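Local coordinates for protein hydroxyethylthiazole kinase (Pyrococcus horikoshii, PDB 3HPD) that probably phosphorylates the hydroxyl group of 4-methyl-5-beta-hydroxyethylthiazole with ATP and magnesium, a step toward thiamine diphosphate, at residues His19-Phe24 with Ser69-Ser74; Lys87-Asp92 with Arg112-Leu117. One frame throughout, in Å; residues are numbered along the deposited sequence.

Interaction 1: residues His19-Phe24 with Ser69-Ser74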
loop_
_atom_site.group_PDB
_atom_site.type_symbol
_atom_site.label_atom_id
_atom_site.label_comp_id
_atom_site.label_asym_id
_atom_site.label_seq_id
_atom_site.Cartn_x
_atom_site.Cartn_y
_atom_site.Cartn_z
ATOM N N HIS A 19 -1.751 -17.166 4.754
ATOM C CA HIS A 19 -2.612 -16.191 5.408
ATOM C C HIS A 19 -1.783 -15.162 6.170
ATOM O O HIS A 19 -1.020 -15.516 7.069
ATOM C CB HIS A 19 -3.554 -16.914 6.375
ATOM C CG HIS A 19 -4.448 -16.001 7.154
ATOM N ND1 HIS A 19 -5.177 -16.427 8.242
ATOM C CD2 HIS A 19 -4.729 -14.683 7.005
ATOM C CE1 HIS A 19 -5.868 -15.413 8.732
ATOM N NE2 HIS A 19 -5.613 -14.343 7.999
ATOM N N ASN A 20 -1.942 -13.890 5.813
ATOM C CA ASN A 20 -1.207 -12.814 6.472
ATOM C C ASN A 20 -2.104 -11.898 7.295
ATOM O O ASN A 20 -3.124 -11.406 6.807
ATOM C CB ASN A 20 -0.477 -11.932 5.441
ATOM C CG ASN A 20 0.631 -12.661 4.711
ATOM O OD1 ASN A 20 1.815 -12.374 4.907
ATOM N ND2 ASN A 20 0.255 -13.604 3.856
ATOM N N ILE A 21 -1.726 -11.694 8.554
ATOM C CA ILE A 21 -2.414 -10.761 9.441
ATOM C C ILE A 21 -1.211 -9.848 9.604
ATOM O O ILE A 21 -0.356 -10.061 10.462
ATOM C CB ILE A 21 -2.807 -11.417 10.767
ATOM C CG1 ILE A 21 -3.723 -12.613 10.485
ATOM C CG2 ILE A 21 -3.519 -10.399 11.652
ATOM C CD1 ILE A 21 -4.103 -13.412 11.712
ATOM N N THR A 22 -1.143 -8.837 8.750
ATOM C CA THR A 22 0.031 -7.989 8.712
ATOM C C THR A 22 -0.163 -6.479 8.883
ATOM O O THR A 22 -1.248 -6.018 9.248
ATOM C CB THR A 22 0.778 -8.312 7.396
ATOM O OG1 THR A 22 2.075 -7.713 7.401
ATOM C CG2 THR A 22 -0.030 -7.821 6.192
ATOM N N ASN A 23 0.895 -5.711 8.629
ATOM C CA ASN A 23 0.828 -4.262 8.805
ATOM C C ASN A 23 0.474 -3.493 7.533
ATOM O O ASN A 23 0.693 -3.965 6.419
ATOM C CB ASN A 23 2.131 -3.736 9.444
ATOM C CG ASN A 23 3.283 -3.618 8.461
ATOM O OD1 ASN A 23 3.235 -2.820 7.529
ATOM N ND2 ASN A 23 4.338 -4.400 8.685
ATOM N N PHE A 24 -0.087 -2.301 7.718
ATOM C CA PHE A 24 -0.543 -1.468 6.611
ATOM C C PHE A 24 0.492 -1.057 5.583
ATOM O O PHE A 24 0.156 -0.821 4.423
ATOM C CB PHE A 24 -1.224 -0.214 7.164
ATOM C CG PHE A 24 -2.391 -0.513 8.059
ATOM C CD1 PHE A 24 -3.461 -1.274 7.594
ATOM C CD2 PHE A 24 -2.421 -0.041 9.367
ATOM C CE1 PHE A 24 -4.540 -1.573 8.426
ATOM C CE2 PHE A 24 -3.495 -0.332 10.208
ATOM C CZ PHE A 24 -4.560 -1.097 9.734
ATOM N N SER A 69 -5.078 -2.344 19.512
ATOM C CA SER A 69 -5.820 -3.299 20.330
ATOM C C SER A 69 -6.675 -4.263 19.512
ATOM O O SER A 69 -6.773 -5.447 19.844
ATOM C CB SER A 69 -6.695 -2.563 21.355
ATOM O OG SER A 69 -7.630 -1.708 20.725
ATOM N N GLY A 70 -7.284 -3.758 18.445
ATOM C CA GLY A 70 -8.119 -4.598 17.606
ATOM C C GLY A 70 -7.328 -5.673 16.884
ATOM O O GLY A 70 -7.712 -6.844 16.886
ATOM N N TRP A 71 -6.221 -5.286 16.259
ATOM C CA TRP A 71 -5.403 -6.252 15.537
ATOM C C TRP A 71 -4.724 -7.236 16.480
ATOM O O TRP A 71 -4.506 -8.394 16.124
ATOM C CB TRP A 71 -4.360 -5.533 14.674
ATOM C CG TRP A 71 -4.969 -4.875 13.472
ATOM C CD1 TRP A 71 -5.751 -3.754 13.456
ATOM C CD2 TRP A 71 -4.903 -5.336 12.118
ATOM N NE1 TRP A 71 -6.182 -3.492 12.174
ATOM C CE2 TRP A 71 -5.676 -4.450 11.333
ATOM C CE3 TRP A 71 -4.273 -6.419 11.489
ATOM C CZ2 TRP A 71 -5.831 -4.608 9.951
ATOM C CZ3 TRP A 71 -4.429 -6.577 10.111
ATOM C CH2 TRP A 71 -5.204 -5.677 9.362
ATOM N N ARG A 72 -4.395 -6.781 17.684
ATOM C CA ARG A 72 -3.749 -7.653 18.664
ATOM C C ARG A 72 -4.679 -8.820 18.975
ATOM O O ARG A 72 -4.256 -9.973 19.037
ATOM C CB ARG A 72 -3.452 -6.893 19.957
ATOM C CG ARG A 72 -2.671 -7.716 20.979
ATOM C CD ARG A 72 -2.671 -7.052 22.349
ATOM N NE ARG A 72 -3.948 -7.236 23.026
ATOM C CZ ARG A 72 -4.328 -8.371 23.605
ATOM N NH1 ARG A 72 -3.522 -9.424 23.598
ATOM N NH2 ARG A 72 -5.521 -8.460 24.177
ATOM N N ARG A 73 -5.952 -8.501 19.174
ATOM C CA ARG A 73 -6.962 -9.506 19.476
ATOM C C ARG A 73 -7.007 -10.535 18.350
ATOM O O ARG A 73 -7.036 -11.744 18.599
ATOM C CB ARG A 73 -8.323 -8.831 19.630
ATOM C CG ARG A 73 -9.368 -9.658 20.350
ATOM C CD ARG A 73 -10.611 -8.818 20.607
ATOM N NE ARG A 73 -10.265 -7.535 21.217
ATOM C CZ ARG A 73 -10.504 -6.352 20.658
ATOM N NH1 ARG A 73 -11.092 -6.280 19.470
ATOM N NH2 ARG A 73 -10.146 -5.237 21.284
ATOM N N SER A 74 -7.001 -10.053 17.109
ATOM C CA SER A 74 -7.033 -10.941 15.953
ATOM C C SER A 74 -5.778 -11.809 15.865
ATOM O O SER A 74 -5.858 -13.002 15.576
ATOM C CB SER A 74 -7.184 -10.131 14.659
ATOM O OG SER A 74 -8.477 -9.548 14.562
#
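Trp-71, in the first turn of helix 69-85, reaches with its indole to the end of strand 17-21 and the loop that follows, and touches Ile-21, Thr-22 and Phe-24 in turn. Its CG lies anti to its own carbonyl carbon (chi1 -73°), which sends the six-membered ring off the helix to the loop. There CE3 of Trp-71 meets the CG2 branch of Ile-21 at 4.1 Å, the two side chains running past each other in opposite directions. The next ring atom, CZ3 of Trp-71, comes to 3.3 Å from the backbone O of Thr-22, whose own side chain starts away from the helix. At the ring atom opposite CE3, CZ2 of Trp-71 lies 3.6 Å from CE1 of Phe-24, with the ring planes at 82° in an oblique pairing. Ser-74 has its backbone O 4.3 Å from CD1 of Ile-21, while its hydroxyl bonds to O of His-45, whose ring stacks on Trp-71. Phe-24 also meets, edge-to-face, the Phe-24 rings of both neighbouring subunits, which places this packing at the three-subunit interface, where Trp-71 packs on Phe-24 of one neighbour. Apolar fit, without cross-segment hydrogen bonds, thus closes the loop carrying Thr-22, near the predicted substrate residue Met-43, against the helix start.

Interaction 2: residues Lys87-Asp92 with Arg112-Leu117; sequences KPIVLD and RGVDVL
Ile-89 and Asp-115 exchange two hydrogen bonds at the start of two parallel strands of a beta-alpha-beta unit, Asp-115 lying just before its strand: strands 89-92 and 116-120, joined through helix 100-112, are parallel neighbours in the central sheet of this ribokinase-clan kinase. Backbone hydrogen bonds set the register, with Val-90 beside Val-116 and Leu-91 beside Leu-117. The O of Ile-89 takes two donors: N of Asp-115 at 2.9 Å, on a lone pair in the carbonyl plane, and N of Val-116 at 3.1 Å. Leu-91 N then gives a nearly straight bond (170°) to Val-116 O, which CA of Val-90 also approaches in a CA-H...O contact.

Apolar contacts follow the two faces of the sheet. On one, Val-90 and Val-116 lie side by side and point the same way, CG2 of the former 4.2 Å from CB of the latter. On the other, Leu-91 and Leu-117 run alongside each other, and CD2 of Leu-91 reaches CD1 of Leu-117 at 3.9 Å; helix 100-112 covers this pair through Leu-110. Val-114 CG1 touches both CG2 of Ile-89, whose side chain it crosses at about a right angle, and CB of Leu-91. Gly-113, with positive phi just after the helix, turns the chain toward the strand, and its O accepts from Asn-83.

The carboxylate of Asp-115 extends the pairing one step before the strand bridges begin. With CG anti to the carbonyl carbon (chi1 -65°), it reaches across to the start of the other strand, at Pro-88 and Ile-89, and CA of Pro-88 lies 3.0 Å from OD2 of Asp-115. That same OD2 receives the N-H of Ile-89 at 2.8 Å, on its anti side and 16° out of the carboxylate plane.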
loop_
_atom_site.group_PDB
_atom_site.type_symbol
_atom_site.label_atom_id
_atom_site.label_comp_id
_atom_site.label_asym_id
_atom_site.label_seq_id
_atom_site.Cartn_x
_atom_site.Cartn_y
_atom_site.Cartn_z
ATOM N N LYS A 87 -1.382 -25.478 11.826
ATOM C CA LYS A 87 -0.921 -24.682 10.693
ATOM C C LYS A 87 0.316 -23.919 11.178
ATOM O O LYS A 87 0.271 -23.250 12.210
ATOM C CB LYS A 87 -2.008 -23.698 10.244
ATOM C CG LYS A 87 -3.304 -24.353 9.763
ATOM C CD LYS A 87 -3.057 -25.304 8.598
ATOM C CE LYS A 87 -4.336 -26.019 8.164
ATOM N NZ LYS A 87 -5.305 -25.128 7.478
ATOM N N PRO A 88 1.440 -24.015 10.447
ATOM C CA PRO A 88 2.642 -23.300 10.885
ATOM C C PRO A 88 2.467 -21.787 10.973
ATOM O O PRO A 88 1.801 -21.177 10.134
ATOM C CB PRO A 88 3.688 -23.720 9.854
ATOM C CG PRO A 88 2.877 -23.961 8.625
ATOM C CD PRO A 88 1.675 -24.704 9.168
ATOM N N ILE A 89 3.065 -21.195 12.003
ATOM C CA ILE A 89 2.980 -19.758 12.235
ATOM C C ILE A 89 4.342 -19.075 12.162
ATOM O O ILE A 89 5.313 -19.549 12.752
ATOM C CB ILE A 89 2.390 -19.462 13.629
ATOM C CG1 ILE A 89 1.010 -20.108 13.758
ATOM C CG2 ILE A 89 2.304 -17.953 13.857
ATOM C CD1 ILE A 89 0.500 -20.160 15.174
ATOM N N VAL A 90 4.403 -17.961 11.434
ATOM C CA VAL A 90 5.625 -17.171 11.315
ATOM C C VAL A 90 5.337 -15.821 11.966
ATOM O O VAL A 90 4.360 -15.156 11.617
ATOM C CB VAL A 90 6.015 -16.907 9.842
ATOM C CG1 VAL A 90 7.272 -16.042 9.791
ATOM C CG2 VAL A 90 6.245 -18.224 9.111
ATOM N N LEU A 91 6.173 -15.422 12.917
ATOM C CA LEU A 91 5.984 -14.141 13.588
ATOM C C LEU A 91 7.125 -13.176 13.305
ATOM O O LEU A 91 8.288 -13.521 13.472
ATOM C CB LEU A 91 5.880 -14.334 15.107
ATOM C CG LEU A 91 5.921 -13.042 15.935
ATOM C CD1 LEU A 91 4.664 -12.208 15.662
ATOM C CD2 LEU A 91 6.024 -13.381 17.417
ATOM N N ASP A 92 6.783 -11.971 12.863
ATOM C CA ASP A 92 7.783 -10.942 12.618
ATOM C C ASP A 92 7.438 -9.860 13.636
ATOM O O ASP A 92 6.491 -9.094 13.440
ATOM C CB ASP A 92 7.672 -10.375 11.203
ATOM C CG ASP A 92 8.856 -9.503 10.843
ATOM O OD1 ASP A 92 9.386 -8.828 11.755
ATOM O OD2 ASP A 92 9.252 -9.482 9.658
ATOM N N ARG A 112 2.188 -18.619 23.372
ATOM C CA ARG A 112 1.245 -19.592 22.849
ATOM C C ARG A 112 1.960 -20.536 21.888
ATOM O O ARG A 112 1.584 -21.700 21.757
ATOM C CB ARG A 112 0.080 -18.872 22.177
ATOM C CG ARG A 112 -0.787 -18.143 23.196
ATOM C CD ARG A 112 -1.862 -17.298 22.555
ATOM N NE ARG A 112 -2.788 -16.753 23.548
ATOM C CZ ARG A 112 -2.450 -15.899 24.510
ATOM N NH1 ARG A 112 -1.197 -15.475 24.628
ATOM N NH2 ARG A 112 -3.372 -15.460 25.355
ATOM N N GLY A 113 3.002 -20.036 21.228
ATOM C CA GLY A 113 3.772 -20.874 20.328
ATOM C C GLY A 113 3.719 -20.555 18.848
ATOM O O GLY A 113 2.642 -20.470 18.256
ATOM N N VAL A 114 4.896 -20.375 18.255
ATOM C CA VAL A 114 5.020 -20.102 16.829
ATOM C C VAL A 114 6.040 -21.092 16.276
ATOM O O VAL A 114 6.757 -21.741 17.038
ATOM C CB VAL A 114 5.508 -18.655 16.545
ATOM C CG1 VAL A 114 4.597 -17.652 17.235
ATOM C CG2 VAL A 114 6.949 -18.485 16.999
ATOM N N ASP A 115 6.103 -21.209 14.957
ATOM C CA ASP A 115 7.027 -22.137 14.324
ATOM C C ASP A 115 8.303 -21.461 13.854
ATOM O O ASP A 115 9.345 -22.100 13.740
ATOM C CB ASP A 115 6.320 -22.834 13.167
ATOM C CG ASP A 115 5.173 -23.697 13.647
ATOM O OD1 ASP A 115 5.443 -24.828 14.105
ATOM O OD2 ASP A 115 4.010 -23.238 13.596
ATOM N N VAL A 116 8.211 -20.163 13.585
ATOM C CA VAL A 116 9.360 -19.376 13.155
ATOM C C VAL A 116 9.244 -17.967 13.720
ATOM O O VAL A 116 8.182 -17.349 13.644
ATOM C CB VAL A 116 9.454 -19.259 11.609
ATOM C CG1 VAL A 116 10.580 -18.295 11.222
ATOM C CG2 VAL A 116 9.715 -20.622 10.990
ATOM N N LEU A 117 10.331 -17.483 14.313
ATOM C CA LEU A 117 10.395 -16.121 14.853
ATOM C C LEU A 117 11.511 -15.490 14.031
ATOM O O LEU A 117 12.630 -15.978 14.007
ATOM C CB LEU A 117 10.774 -16.125 16.341
ATOM C CG LEU A 117 11.059 -14.741 16.952
ATOM C CD1 LEU A 117 9.814 -13.872 16.897
ATOM C CD2 LEU A 117 11.517 -14.899 18.396
#

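In the fold
Interaction 1 and interaction 2 sit on the same sheet and follow one another along the chain: helix 69-85, whose first turn closes interaction 1, leads into strand 89-92 of interaction 2. Their centres are 14 Å apart and their nearest atoms about 6 Å, without touching; strand 59-63 lies between strands 17-21 and 89-92. Each contact lies near a different part of the predicted active site. In residues 19-24, the side chain of Thr-22 is about 4 Å from that of Met-43, a predicted substrate-binding residue. In residues 112-117, the side chain of Val-116 is about 5 Å from that of Lys-118, predicted to bind ATP and salt-bridged to Asp-92.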